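Long-range contacts in homoserine kinase (PDB 3HUL), which probably catalyses the ATP-dependent phosphorylation of L-homoserine to O-phospho-L-homoserine on the way to threonine: residues L27-I33 against L74-I80; R149-P153 against I198-M203; C155-F160 against V251-R257; G207-E211 against Y240-L244; A260-Q264 against D275-L279. One frame throughout, in Å; residues are numbered along the deposited sequence.

Overall arrangement
Contact 1 comes first along the chain and pairs two strands of the large mixed sheet. Contact 2, its centre about 30 Å away, starts on a strand of the same sheet. Its segments alternate with those of contact 3. Contact 4 lies between the two segments of contact 3, and contact 5 comes last. Contacts 3, 4 and 5 share the four-stranded antiparallel sheet. Contact 3 joins its inner strands; contacts 4 and 5 set helices against the outer ones, their centres about 10 Å and about 7 Å from that of contact 3. Leu-27 touches Leu-279, and Phe-152 touches Phe-254. The two parts of the kinase therefore meet at both places.

Contact 1: residues L27-I33 against L74-I80; sequences LYLTLDI and LVMTCDI
Residues 27-33 and 74-80 pair as neighbouring antiparallel strands of the large mixed sheet. Thr-30 and Thr-77 form a hydrogen-bonded pair, with Thr-30 N 2.6 Å from Thr-77 O and a return bond from Thr-77 N to Thr-30 O. Asp-32 and Val-75 repeat the pattern. At the end of the pairing a side chain steps in. Asp-79 N still donates to Tyr-28 O, but Tyr-28 N donates to Asp-79 OD1 at 2.9 Å, in a nearly straight bond (173°). Asp-79 CG sits between its own N and carbonyl carbon (chi1 69°), which turns the carboxylate back to strand 27-33. Its OD2 comes 3.3 Å from Leu-27 CD2. Leu-29, Leu-31 and Met-76 share one sheet face. Met-76 CG packs tightly on Leu-31 CD2 at 3.3 Å, and its SD reaches Leu-29 CD1 at 3.4 Å. Helix 88-103 covers this face, with Ala-95 on Leu-31. On the other face Asp-32 OD2 bonds Ser-2 OG. Ile-80 CD1 touches Leu-29 CB at 4.1 Å, just before the predicted ATP-binding residues 81-91, which form a loop and the first turn of helix 88-103. A strand, then a glycine-rich loop and helix at the nucleotide site, is characteristic of the N-terminal domain of GHMP kinases.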
# COMPACT_ATOMS: atom_id res chain seq x y z
N LEU A 27 -22.72 10.59 -7.19
CA LEU A 27 -23.77 11.52 -7.64
C LEU A 27 -23.05 12.41 -8.63
O LEU A 27 -21.84 12.62 -8.48
CB LEU A 27 -24.34 12.35 -6.49
CG LEU A 27 -25.23 11.67 -5.46
CD1 LEU A 27 -25.48 12.66 -4.31
CD2 LEU A 27 -26.58 11.14 -6.05
N TYR A 28 -23.76 12.89 -9.63
CA TYR A 28 -23.12 13.53 -10.79
C TYR A 28 -23.72 14.83 -11.25
O TYR A 28 -24.92 15.05 -11.15
CB TYR A 28 -23.02 12.57 -11.99
CG TYR A 28 -22.45 11.23 -11.60
CD1 TYR A 28 -21.07 11.07 -11.41
CD2 TYR A 28 -23.29 10.14 -11.38
CE1 TYR A 28 -20.55 9.86 -11.04
CE2 TYR A 28 -22.78 8.93 -11.00
CZ TYR A 28 -21.41 8.79 -10.84
OH TYR A 28 -20.89 7.58 -10.46
N LEU A 29 -22.83 15.69 -11.72
CA LEU A 29 -23.16 16.85 -12.50
C LEU A 29 -22.78 16.43 -13.89
O LEU A 29 -21.62 16.06 -14.14
CB LEU A 29 -22.36 18.07 -12.02
CG LEU A 29 -22.31 19.42 -12.76
CD1 LEU A 29 -23.37 19.59 -13.81
CD2 LEU A 29 -22.35 20.59 -11.79
N THR A 30 -23.78 16.41 -14.78
CA THR A 30 -23.60 16.05 -16.18
C THR A 30 -23.95 17.22 -17.13
O THR A 30 -25.09 17.71 -17.14
CB THR A 30 -24.45 14.81 -16.57
OG1 THR A 30 -24.18 13.73 -15.66
CG2 THR A 30 -24.10 14.37 -17.99
N LEU A 31 -22.97 17.62 -17.93
CA LEU A 31 -23.19 18.61 -18.99
C LEU A 31 -23.21 17.97 -20.36
O LEU A 31 -22.35 17.14 -20.68
CB LEU A 31 -22.09 19.67 -18.98
CG LEU A 31 -22.03 20.62 -17.80
CD1 LEU A 31 -20.72 21.41 -17.86
CD2 LEU A 31 -23.23 21.55 -17.79
N ASP A 32 -24.17 18.40 -21.18
CA ASP A 32 -24.29 17.99 -22.58
C ASP A 32 -24.11 19.25 -23.44
O ASP A 32 -24.99 20.11 -23.47
CB ASP A 32 -25.67 17.33 -22.78
CG ASP A 32 -25.87 16.71 -24.17
OD1 ASP A 32 -26.79 15.85 -24.30
OD2 ASP A 32 -25.14 17.05 -25.13
N ILE A 33 -22.97 19.36 -24.12
CA ILE A 33 -22.60 20.57 -24.88
C ILE A 33 -23.17 20.62 -26.30
O ILE A 33 -22.87 19.75 -27.15
CB ILE A 33 -21.09 20.73 -24.97
CG1 ILE A 33 -20.46 20.78 -23.58
CG2 ILE A 33 -20.72 21.98 -25.82
CD1 ILE A 33 -19.01 20.41 -23.61
N LEU A 74 -26.17 24.55 -23.69
CA LEU A 74 -25.77 23.35 -22.92
C LEU A 74 -26.98 22.80 -22.22
O LEU A 74 -27.93 23.53 -21.98
CB LEU A 74 -24.69 23.68 -21.88
CG LEU A 74 -23.47 24.48 -22.34
CD1 LEU A 74 -23.64 25.94 -21.96
CD2 LEU A 74 -22.19 23.95 -21.73
N VAL A 75 -26.94 21.51 -21.91
CA VAL A 75 -27.97 20.85 -21.11
C VAL A 75 -27.28 20.24 -19.89
O VAL A 75 -26.25 19.59 -20.02
CB VAL A 75 -28.69 19.72 -21.91
CG1 VAL A 75 -29.92 19.22 -21.15
CG2 VAL A 75 -29.07 20.20 -23.33
N MET A 76 -27.89 20.46 -18.72
CA MET A 76 -27.31 20.09 -17.42
C MET A 76 -28.23 19.15 -16.66
O MET A 76 -29.39 19.47 -16.42
CB MET A 76 -27.09 21.35 -16.56
CG MET A 76 -25.78 21.35 -15.75
SD MET A 76 -25.83 21.94 -14.03
CE MET A 76 -26.20 23.67 -14.21
N THR A 77 -27.71 17.98 -16.30
CA THR A 77 -28.35 17.07 -15.34
C THR A 77 -27.46 17.11 -14.09
O THR A 77 -26.24 17.08 -14.19
CB THR A 77 -28.43 15.62 -15.89
OG1 THR A 77 -29.38 15.57 -16.95
CG2 THR A 77 -28.87 14.63 -14.83
N CYS A 78 -28.08 17.22 -12.92
CA CYS A 78 -27.32 17.25 -11.68
C CYS A 78 -28.16 16.74 -10.54
O CYS A 78 -29.16 17.37 -10.17
CB CYS A 78 -26.81 18.66 -11.37
SG CYS A 78 -25.60 18.69 -9.99
N ASP A 79 -27.77 15.59 -10.00
CA ASP A 79 -28.42 15.03 -8.82
C ASP A 79 -27.59 15.20 -7.55
O ASP A 79 -27.84 14.55 -6.54
CB ASP A 79 -28.93 13.59 -9.07
CG ASP A 79 -27.80 12.56 -9.23
OD1 ASP A 79 -26.67 12.90 -9.64
OD2 ASP A 79 -28.08 11.37 -8.96
N ILE A 80 -26.59 16.08 -7.62
CA ILE A 80 -25.90 16.60 -6.44
C ILE A 80 -26.67 17.83 -5.95
O ILE A 80 -26.59 18.88 -6.58
CB ILE A 80 -24.42 17.06 -6.75
CG1 ILE A 80 -23.62 16.02 -7.55
CG2 ILE A 80 -23.67 17.45 -5.46
CD1 ILE A 80 -22.34 16.62 -8.17

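Contact 2: residues R149-P153 against I198-M203; sequences RHLFP and ILRNDM. With SO4 (sulfate ion), chain D.
Met-203 reaches from the start of helix 203-210 to Pro-153 and Phe-152. Its CB rests on the ring of Tyr-240. CG approaches Pro-153 CB at 4.0 Å. SD sits 3.6 Å from Pro-153 CG, and CE ends 3.7 Å from Phe-152 CZ. The bend at chi2 (-60°) sets the sulfur above the Phe-152 ring face, 5.1 Å from its centroid, a distant Met-aromatic contact. The bend at chi3 turns CE to the ring. Ile-198 serves both residues: CG2 presses on Pro-153 CD at a tight 3.4 Å, and CD1 meets Phe-152 CE1. Leu-199 lies across the His-150 ring, with CD1 centred over one face, 7° off the normal, a CH-pi contact, and CD2 3.3 Å from His-150 ND1. His-150 NE2 donates to Ala-196 O of the third subunit. Helix 181-198 ends here in a Schellman motif at Asn-201. Arg-200 turns outward and holds a sulfate, probably from the crystallisation liquor, with two hydrogen bonds, NH1 to O3 and NH2 to O4; NH1 also bonds Arg-149 O of the third subunit. No hydrogen bond joins the two segments. Apolar packing holds them, and the polar ends of His-150 and Arg-200 serve the subunit interface.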
# COMPACT_ATOMS: atom_id res chain seq x y z
N ARG A 149 -3.47 10.40 -4.17
CA ARG A 149 -4.69 9.62 -4.35
C ARG A 149 -4.50 8.18 -3.87
O ARG A 149 -3.57 7.51 -4.27
CB ARG A 149 -5.14 9.63 -5.82
CG ARG A 149 -6.32 8.67 -6.14
CD ARG A 149 -6.54 8.68 -7.68
NE ARG A 149 -7.78 8.07 -8.14
CZ ARG A 149 -7.94 6.78 -8.44
NH1 ARG A 149 -6.93 5.92 -8.29
NH2 ARG A 149 -9.12 6.34 -8.88
N HIS A 150 -5.41 7.73 -3.02
CA HIS A 150 -5.42 6.38 -2.52
C HIS A 150 -6.79 5.76 -2.83
O HIS A 150 -7.75 6.48 -3.18
CB HIS A 150 -5.16 6.38 -1.00
CG HIS A 150 -3.71 6.38 -0.63
ND1 HIS A 150 -2.89 5.28 -0.82
CD2 HIS A 150 -2.92 7.34 -0.08
CE1 HIS A 150 -1.67 5.57 -0.39
NE2 HIS A 150 -1.66 6.81 0.05
N LEU A 151 -6.87 4.44 -2.75
CA LEU A 151 -8.15 3.73 -2.84
C LEU A 151 -8.80 3.69 -1.50
O LEU A 151 -8.20 3.20 -0.55
CB LEU A 151 -7.91 2.28 -3.13
CG LEU A 151 -7.64 1.81 -4.52
CD1 LEU A 151 -6.17 2.12 -4.89
CD2 LEU A 151 -7.97 0.30 -4.40
N PHE A 152 -10.03 4.17 -1.43
CA PHE A 152 -10.81 4.04 -0.21
C PHE A 152 -11.33 2.60 -0.24
O PHE A 152 -11.68 2.11 -1.30
CB PHE A 152 -11.95 5.05 -0.21
CG PHE A 152 -12.35 5.50 1.16
CD1 PHE A 152 -11.50 6.30 1.92
CD2 PHE A 152 -13.57 5.10 1.70
CE1 PHE A 152 -11.87 6.73 3.19
CE2 PHE A 152 -13.95 5.51 2.98
CZ PHE A 152 -13.09 6.34 3.74
N PRO A 153 -11.32 1.91 0.93
CA PRO A 153 -11.79 0.53 1.09
C PRO A 153 -13.22 0.27 0.65
O PRO A 153 -13.74 -0.84 0.87
CB PRO A 153 -11.71 0.32 2.60
CG PRO A 153 -10.50 1.13 2.98
CD PRO A 153 -10.63 2.39 2.14
N ILE A 198 -6.78 3.65 7.58
CA ILE A 198 -7.49 3.35 6.36
C ILE A 198 -6.63 2.45 5.54
O ILE A 198 -7.13 1.48 4.94
CB ILE A 198 -7.94 4.61 5.55
CG1 ILE A 198 -9.04 5.37 6.31
CG2 ILE A 198 -8.51 4.16 4.18
CD1 ILE A 198 -9.27 6.82 5.89
N LEU A 199 -5.32 2.73 5.54
CA LEU A 199 -4.38 1.94 4.73
C LEU A 199 -4.02 0.56 5.32
O LEU A 199 -3.41 -0.26 4.63
CB LEU A 199 -3.17 2.81 4.27
CG LEU A 199 -3.68 3.84 3.20
CD1 LEU A 199 -3.08 5.22 3.31
CD2 LEU A 199 -3.42 3.27 1.80
N ARG A 200 -4.45 0.27 6.56
CA ARG A 200 -4.42 -1.10 7.08
C ARG A 200 -5.76 -1.81 6.84
O ARG A 200 -5.97 -2.92 7.31
CB ARG A 200 -4.16 -1.13 8.60
CG ARG A 200 -2.81 -0.63 9.08
CD ARG A 200 -1.67 -1.63 8.88
NE ARG A 200 -1.95 -2.98 9.36
CZ ARG A 200 -1.42 -3.55 10.44
NH1 ARG A 200 -0.54 -2.88 11.20
NH2 ARG A 200 -1.79 -4.81 10.74
N ASN A 201 -6.69 -1.13 6.16
CA ASN A 201 -8.10 -1.58 6.05
C ASN A 201 -8.80 -1.61 7.43
O ASN A 201 -9.77 -2.37 7.61
CB ASN A 201 -8.19 -2.95 5.37
CG ASN A 201 -9.54 -3.20 4.64
OD1 ASN A 201 -10.10 -4.31 4.67
ND2 ASN A 201 -10.03 -2.19 3.98
N ASP A 202 -8.32 -0.83 8.40
CA ASP A 202 -8.92 -0.81 9.76
C ASP A 202 -9.95 0.32 9.84
O ASP A 202 -9.68 1.37 10.42
CB ASP A 202 -7.86 -0.63 10.85
CG ASP A 202 -8.41 -0.85 12.28
OD1 ASP A 202 -9.65 -0.85 12.51
OD2 ASP A 202 -7.59 -1.05 13.19
N MET A 203 -11.09 0.10 9.21
CA MET A 203 -12.13 1.13 9.05
C MET A 203 -12.87 1.42 10.37
O MET A 203 -13.42 2.52 10.59
CB MET A 203 -13.10 0.74 7.93
CG MET A 203 -12.46 0.81 6.51
SD MET A 203 -11.88 2.48 6.07
CE MET A 203 -13.30 3.51 6.15
S SO4 D . 0.95 -5.58 13.34
O1 SO4 D . 2.12 -6.44 13.14
O2 SO4 D . 0.57 -5.48 14.75
O3 SO4 D . 1.23 -4.23 12.87
O4 SO4 D . -0.14 -6.16 12.57

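Contact 3: residues C155-F160 against V251-R257; sequences CALIAF and VLVFAPR
Leu-157 lays its CD2 over one face of the Phe-254 ring, 30° off the normal through the centroid, a CH-pi contact; CD2 is 3.4 Å from Phe-254 CE1. The two side chains point the same way. Cys-155 SG takes the edge of the same ring, 3.9 Å from Phe-254 CD1, its direction from the centroid 81° off the normal. On this sheet face Leu-252 spreads its methyls between two partners: CD1 meets Leu-157 CD2 at 3.9 Å, and CD2 meets Ala-159 CB at 3.6 Å. The strands are the central pair of the four-stranded antiparallel sheet of the C-terminal domain, whose strand order 2-3-1-4 and two helices on one face fit a ferredoxin-like fold. Three hydrogen-bonded pairs hold them: Ala-156 with Ala-255, Ile-158 with Val-253 and Phe-160 with Val-251. Each gives two backbone bonds; the longest is Val-251 N to Phe-160 O at 3.3 Å. On the opposite face Ile-158 CB stands 4.1 Å from Val-253 CB. Phe-160 has CG anti to its carbonyl carbon (chi1 -75°), which sends the ring toward Val-253; its edge meets Val-253, with Phe-160 CE2 4.1 Å from Val-253 CG2. Helix 227-235 covers Val-253 and Phe-160 through Ile-230, and helix 260-268 covers Ile-158 through Leu-267.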
# COMPACT_ATOMS: atom_id res chain seq x y z
N CYS A 155 -16.31 0.03 1.33
CA CYS A 155 -17.12 1.04 2.01
C CYS A 155 -18.28 1.52 1.14
O CYS A 155 -18.07 1.90 -0.02
CB CYS A 155 -16.27 2.26 2.40
SG CYS A 155 -17.07 3.47 3.49
N ALA A 156 -19.49 1.49 1.71
CA ALA A 156 -20.61 2.21 1.14
C ALA A 156 -21.02 3.38 2.04
O ALA A 156 -20.66 3.45 3.21
CB ALA A 156 -21.79 1.28 0.89
N LEU A 157 -21.73 4.34 1.47
CA LEU A 157 -22.15 5.48 2.28
C LEU A 157 -23.67 5.66 2.28
O LEU A 157 -24.33 5.53 1.25
CB LEU A 157 -21.47 6.75 1.79
CG LEU A 157 -19.96 6.83 2.02
CD1 LEU A 157 -19.22 6.22 0.80
CD2 LEU A 157 -19.57 8.25 2.24
N ILE A 158 -24.22 5.93 3.46
CA ILE A 158 -25.62 6.29 3.54
C ILE A 158 -25.71 7.76 3.85
O ILE A 158 -25.25 8.21 4.89
CB ILE A 158 -26.39 5.44 4.58
CG1 ILE A 158 -26.63 4.02 4.05
CG2 ILE A 158 -27.71 6.08 4.90
CD1 ILE A 158 -25.52 3.05 4.37
N ALA A 159 -26.32 8.51 2.94
CA ALA A 159 -26.40 9.95 3.05
C ALA A 159 -27.79 10.37 3.53
O ALA A 159 -28.81 10.03 2.91
CB ALA A 159 -26.11 10.59 1.71
N PHE A 160 -27.83 11.11 4.63
CA PHE A 160 -29.05 11.82 5.00
C PHE A 160 -28.99 13.18 4.35
O PHE A 160 -28.26 14.07 4.81
CB PHE A 160 -29.12 12.04 6.50
CG PHE A 160 -29.46 10.82 7.28
CD1 PHE A 160 -30.75 10.61 7.73
CD2 PHE A 160 -28.47 9.89 7.63
CE1 PHE A 160 -31.07 9.50 8.50
CE2 PHE A 160 -28.77 8.78 8.39
CZ PHE A 160 -30.08 8.58 8.82
N VAL A 251 -25.46 14.37 6.45
CA VAL A 251 -24.75 13.47 7.34
C VAL A 251 -24.48 12.21 6.53
O VAL A 251 -25.36 11.71 5.80
CB VAL A 251 -25.58 13.14 8.61
CG1 VAL A 251 -24.89 12.07 9.47
CG2 VAL A 251 -25.83 14.40 9.47
N LEU A 252 -23.23 11.74 6.61
CA LEU A 252 -22.85 10.48 5.98
C LEU A 252 -22.57 9.40 7.01
O LEU A 252 -21.93 9.65 8.04
CB LEU A 252 -21.64 10.65 5.06
CG LEU A 252 -21.80 11.56 3.85
CD1 LEU A 252 -20.42 11.92 3.29
CD2 LEU A 252 -22.69 10.96 2.75
N VAL A 253 -23.06 8.20 6.72
CA VAL A 253 -22.79 7.04 7.52
C VAL A 253 -21.84 6.20 6.69
O VAL A 253 -22.11 5.90 5.54
CB VAL A 253 -24.09 6.24 7.83
CG1 VAL A 253 -23.80 4.88 8.51
CG2 VAL A 253 -25.09 7.08 8.68
N PHE A 254 -20.71 5.82 7.27
CA PHE A 254 -19.75 4.98 6.55
C PHE A 254 -19.94 3.54 7.03
O PHE A 254 -19.95 3.30 8.23
CB PHE A 254 -18.30 5.48 6.80
CG PHE A 254 -18.01 6.87 6.22
CD1 PHE A 254 -17.25 7.01 5.05
CD2 PHE A 254 -18.47 8.02 6.86
CE1 PHE A 254 -16.99 8.29 4.50
CE2 PHE A 254 -18.21 9.31 6.34
CZ PHE A 254 -17.46 9.44 5.14
N ALA A 255 -20.05 2.58 6.12
CA ALA A 255 -20.39 1.19 6.50
C ALA A 255 -19.82 0.16 5.56
O ALA A 255 -19.67 0.42 4.39
CB ALA A 255 -21.93 1.03 6.56
N PRO A 256 -19.53 -1.05 6.08
CA PRO A 256 -19.16 -2.16 5.20
C PRO A 256 -20.17 -2.27 4.06
O PRO A 256 -21.40 -2.03 4.26
CB PRO A 256 -19.29 -3.37 6.11
CG PRO A 256 -19.06 -2.85 7.47
CD PRO A 256 -19.60 -1.46 7.49
N ARG A 257 -19.69 -2.61 2.87
CA ARG A 257 -20.58 -2.73 1.73
C ARG A 257 -21.71 -3.74 1.88
O ARG A 257 -22.79 -3.51 1.37
CB ARG A 257 -19.85 -3.02 0.44
CG ARG A 257 -19.97 -1.87 -0.54
CD ARG A 257 -20.02 -2.36 -1.97
NE ARG A 257 -18.76 -2.06 -2.63
CZ ARG A 257 -18.61 -2.01 -3.95
NH1 ARG A 257 -19.63 -2.27 -4.76
NH2 ARG A 257 -17.42 -1.71 -4.47

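Contact 4: residues G207-E211 against Y240-L244; sequences GEMME and YAACL
The carboxylate of Glu-211 meets the backbone of Ala-242. Its OE2 accepts from Ala-242 N at 2.9 Å, with the donor on the anti side and 20° out of the carboxylate plane. The N-H points almost straight at the oxygen (167°). The same OE2 forms a salt bridge with Arg-231 NE, and Arg-231 NH2 bonds Ala-242 O. The guanidinium therefore ties the acid and the strand together, and two donors on OE2 probably stabilise the charged carboxylate. The other flat group, the Tyr-240 ring, leads away from the helix; Met-203 CB lies over one face, and Ala-255 and Pro-256 lie on the other. Tyr-240 and Ala-241 both face Phe-254 across the sheet, a classic beta bulge at the start of the outer strand 241-244.

Helix 203-210 comes up to this strand with its backbone. Gly-207 has no side chain, and its CA lies 3.5 Å from Tyr-240 O in a CA-H...O contact. Ala-241 points its CB at the helix, 3.4 Å from Gly-207 O and 3.8 Å from Glu-211 CG. Met-209 packs on helix 181-198 and on Phe-146 of the third subunit. Met-210 has CG anti to its backbone N (chi1 -169°), directed at the strand. Its chain then bends at chi3. Met-210 CG rests 3.7 Å from Cys-243 SG, and Met-210 SD lies 4.0 Å from the same sulfur.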
# COMPACT_ATOMS: atom_id res chain seq x y z
N GLY A 207 -12.93 5.04 11.51
CA GLY A 207 -14.25 5.64 11.71
C GLY A 207 -14.31 6.37 13.03
O GLY A 207 -14.92 7.43 13.14
N GLU A 208 -13.67 5.77 14.02
CA GLU A 208 -13.46 6.37 15.34
C GLU A 208 -12.71 7.71 15.28
O GLU A 208 -13.07 8.67 15.98
CB GLU A 208 -12.71 5.36 16.20
CG GLU A 208 -12.65 5.66 17.69
CD GLU A 208 -12.31 4.42 18.51
OE1 GLU A 208 -12.06 3.33 17.91
OE2 GLU A 208 -12.29 4.52 19.77
N MET A 209 -11.64 7.78 14.48
CA MET A 209 -10.90 9.04 14.32
C MET A 209 -11.75 10.04 13.53
O MET A 209 -11.80 11.21 13.84
CB MET A 209 -9.54 8.81 13.62
CG MET A 209 -8.56 7.84 14.38
SD MET A 209 -8.00 8.40 16.02
CE MET A 209 -9.15 7.59 17.10
N MET A 210 -12.43 9.55 12.51
CA MET A 210 -13.20 10.38 11.62
C MET A 210 -14.32 11.15 12.37
O MET A 210 -14.67 12.25 11.97
CB MET A 210 -13.77 9.49 10.52
CG MET A 210 -14.39 10.21 9.35
SD MET A 210 -15.20 9.04 8.19
CE MET A 210 -14.02 7.74 8.12
N GLU A 211 -14.83 10.59 13.47
CA GLU A 211 -15.92 11.22 14.25
C GLU A 211 -15.49 12.36 15.18
O GLU A 211 -16.33 13.11 15.66
CB GLU A 211 -16.72 10.17 15.04
CG GLU A 211 -17.58 9.29 14.15
CD GLU A 211 -18.56 8.41 14.89
OE1 GLU A 211 -18.28 7.93 16.01
OE2 GLU A 211 -19.64 8.17 14.31
N TYR A 240 -19.06 2.08 10.48
CA TYR A 240 -17.82 2.65 11.01
C TYR A 240 -17.99 3.96 11.75
O TYR A 240 -17.31 4.22 12.73
CB TYR A 240 -16.83 2.86 9.87
CG TYR A 240 -16.63 1.64 9.00
CD1 TYR A 240 -16.26 0.42 9.57
CD2 TYR A 240 -16.76 1.73 7.61
CE1 TYR A 240 -16.07 -0.72 8.77
CE2 TYR A 240 -16.56 0.58 6.78
CZ TYR A 240 -16.22 -0.62 7.37
OH TYR A 240 -16.00 -1.73 6.58
N ALA A 241 -18.90 4.79 11.25
CA ALA A 241 -18.93 6.19 11.65
C ALA A 241 -20.12 6.90 10.99
O ALA A 241 -20.60 6.46 9.96
CB ALA A 241 -17.62 6.88 11.21
N ALA A 242 -20.55 7.99 11.61
CA ALA A 242 -21.52 8.91 11.01
C ALA A 242 -20.94 10.31 11.24
O ALA A 242 -20.56 10.66 12.37
CB ALA A 242 -22.92 8.76 11.67
N CYS A 243 -20.84 11.08 10.16
CA CYS A 243 -20.23 12.41 10.20
C CYS A 243 -21.00 13.37 9.35
O CYS A 243 -21.61 12.98 8.34
CB CYS A 243 -18.82 12.34 9.61
SG CYS A 243 -17.83 11.07 10.34
N LEU A 244 -20.94 14.64 9.72
CA LEU A 244 -21.24 15.67 8.74
C LEU A 244 -20.36 15.51 7.49
O LEU A 244 -19.17 15.16 7.59
CB LEU A 244 -21.09 17.07 9.33
CG LEU A 244 -22.14 17.41 10.38
CD1 LEU A 244 -21.72 18.71 11.09
CD2 LEU A 244 -23.53 17.53 9.74

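Contact 5: residues A260-Q264 against D275-L279; sequences ANKLQ and DVLLL
Ala-260, at the start of helix 260-268, meets Leu-278 with its methyl. Ala-260 CB is 3.5 Å from Leu-278 CD1, a tight fit, and 3.8 Å from Leu-278 CD2. Leu-278 holds its CG anti to the backbone N, which sends both methyls across to the helix. Asn-261 comes next. Its CB is directed away from the strand, but the end of the side chain returns, and Asn-261 OD1 lies 3.2 Å from Leu-278 CD2. The two side chains cross at about a right angle. Leu-263 turns under the helix to the inner strands, where it packs on Ile-158 and Ala-255.

The helix and strand 275-280 run antiparallel (174°), with their axes 9.0 Å apart. With strand 251-255 they form a split beta-alpha-beta unit, the second of the domain, and strand 156-161 lies between its two strands. This is the topology of the ferredoxin-like C-terminal domain of GHMP kinases.

Gln-264 closes the segment and has the polar role. Its chain is extended from chi1 (-176°) outward, and slides past Val-276 in the opposite direction, with Gln-264 CG 4.0 Å from Val-276 CG1. Gln-264 NE2 donates to Val-276 O at 3.1 Å. The bond is bent (140°), and the donor stands above the carbonyl plane. NE2 also donates to water 1 at 3.2 Å. The same water accepts from Leu-278 N at 3.0 Å. Two partners on NE2 probably help to set the turn of the amide, and the water satisfies a backbone N-H on the outer edge of the sheet.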
# COMPACT_ATOMS: atom_id res chain seq x y z
N ALA A 260 -24.86 -2.11 3.38
CA ALA A 260 -25.47 -0.93 2.76
C ALA A 260 -27.01 -0.95 2.72
O ALA A 260 -27.67 -0.05 3.25
CB ALA A 260 -24.90 -0.72 1.34
N ASN A 261 -27.57 -1.96 2.07
CA ASN A 261 -29.03 -2.03 1.82
C ASN A 261 -29.83 -2.08 3.13
O ASN A 261 -30.81 -1.35 3.30
CB ASN A 261 -29.36 -3.26 0.95
CG ASN A 261 -28.87 -3.09 -0.48
OD1 ASN A 261 -28.36 -2.04 -0.86
ND2 ASN A 261 -29.03 -4.13 -1.29
N LYS A 262 -29.37 -2.94 4.04
CA LYS A 262 -30.06 -3.17 5.28
C LYS A 262 -29.90 -1.93 6.20
O LYS A 262 -30.82 -1.60 6.97
CB LYS A 262 -29.64 -4.52 5.92
CG LYS A 262 -28.46 -4.49 6.88
N LEU A 263 -28.75 -1.23 6.08
CA LEU A 263 -28.55 0.04 6.79
C LEU A 263 -29.42 1.16 6.27
O LEU A 263 -29.91 1.95 7.05
CB LEU A 263 -27.09 0.50 6.77
CG LEU A 263 -26.33 0.25 8.06
CD1 LEU A 263 -24.89 0.67 7.91
CD2 LEU A 263 -27.00 1.02 9.20
N GLN A 264 -29.58 1.24 4.95
CA GLN A 264 -30.48 2.24 4.40
C GLN A 264 -31.87 2.07 5.02
O GLN A 264 -32.37 2.96 5.68
CB GLN A 264 -30.56 2.12 2.88
CG GLN A 264 -31.44 3.22 2.22
CD GLN A 264 -31.40 3.18 0.68
OE1 GLN A 264 -31.55 2.12 0.08
NE2 GLN A 264 -31.19 4.32 0.05
N ASP A 275 -33.97 12.82 2.82
CA ASP A 275 -33.91 11.65 1.97
C ASP A 275 -32.70 10.82 2.43
O ASP A 275 -31.63 11.36 2.76
CB ASP A 275 -33.78 12.07 0.52
CG ASP A 275 -35.02 12.83 0.01
OD1 ASP A 275 -36.16 12.42 0.36
OD2 ASP A 275 -34.85 13.83 -0.74
N VAL A 276 -32.89 9.51 2.49
CA VAL A 276 -31.82 8.59 2.82
C VAL A 276 -31.38 7.90 1.55
O VAL A 276 -32.14 7.10 0.97
CB VAL A 276 -32.26 7.58 3.85
CG1 VAL A 276 -31.07 6.71 4.24
CG2 VAL A 276 -32.84 8.32 5.09
N LEU A 277 -30.16 8.21 1.11
CA LEU A 277 -29.66 7.76 -0.18
C LEU A 277 -28.45 6.86 -0.02
O LEU A 277 -27.67 7.03 0.90
CB LEU A 277 -29.31 8.95 -1.08
CG LEU A 277 -30.34 9.37 -2.14
CD1 LEU A 277 -31.69 9.79 -1.54
CD2 LEU A 277 -29.77 10.51 -3.00
N LEU A 278 -28.31 5.90 -0.91
CA LEU A 278 -27.16 5.00 -0.89
C LEU A 278 -26.15 5.48 -1.93
O LEU A 278 -26.45 5.63 -3.12
CB LEU A 278 -27.59 3.55 -1.13
CG LEU A 278 -26.62 2.37 -1.00
CD1 LEU A 278 -25.71 2.46 0.20
CD2 LEU A 278 -27.42 1.07 -0.92
N LEU A 279 -24.94 5.76 -1.47
CA LEU A 279 -23.88 6.20 -2.37
C LEU A 279 -22.70 5.26 -2.31
O LEU A 279 -22.47 4.66 -1.28
CB LEU A 279 -23.43 7.61 -1.98
CG LEU A 279 -24.49 8.63 -1.59
CD1 LEU A 279 -23.82 9.86 -1.06
CD2 LEU A 279 -25.43 8.99 -2.76
O HOH W 1 -30.55 5.60 -2.86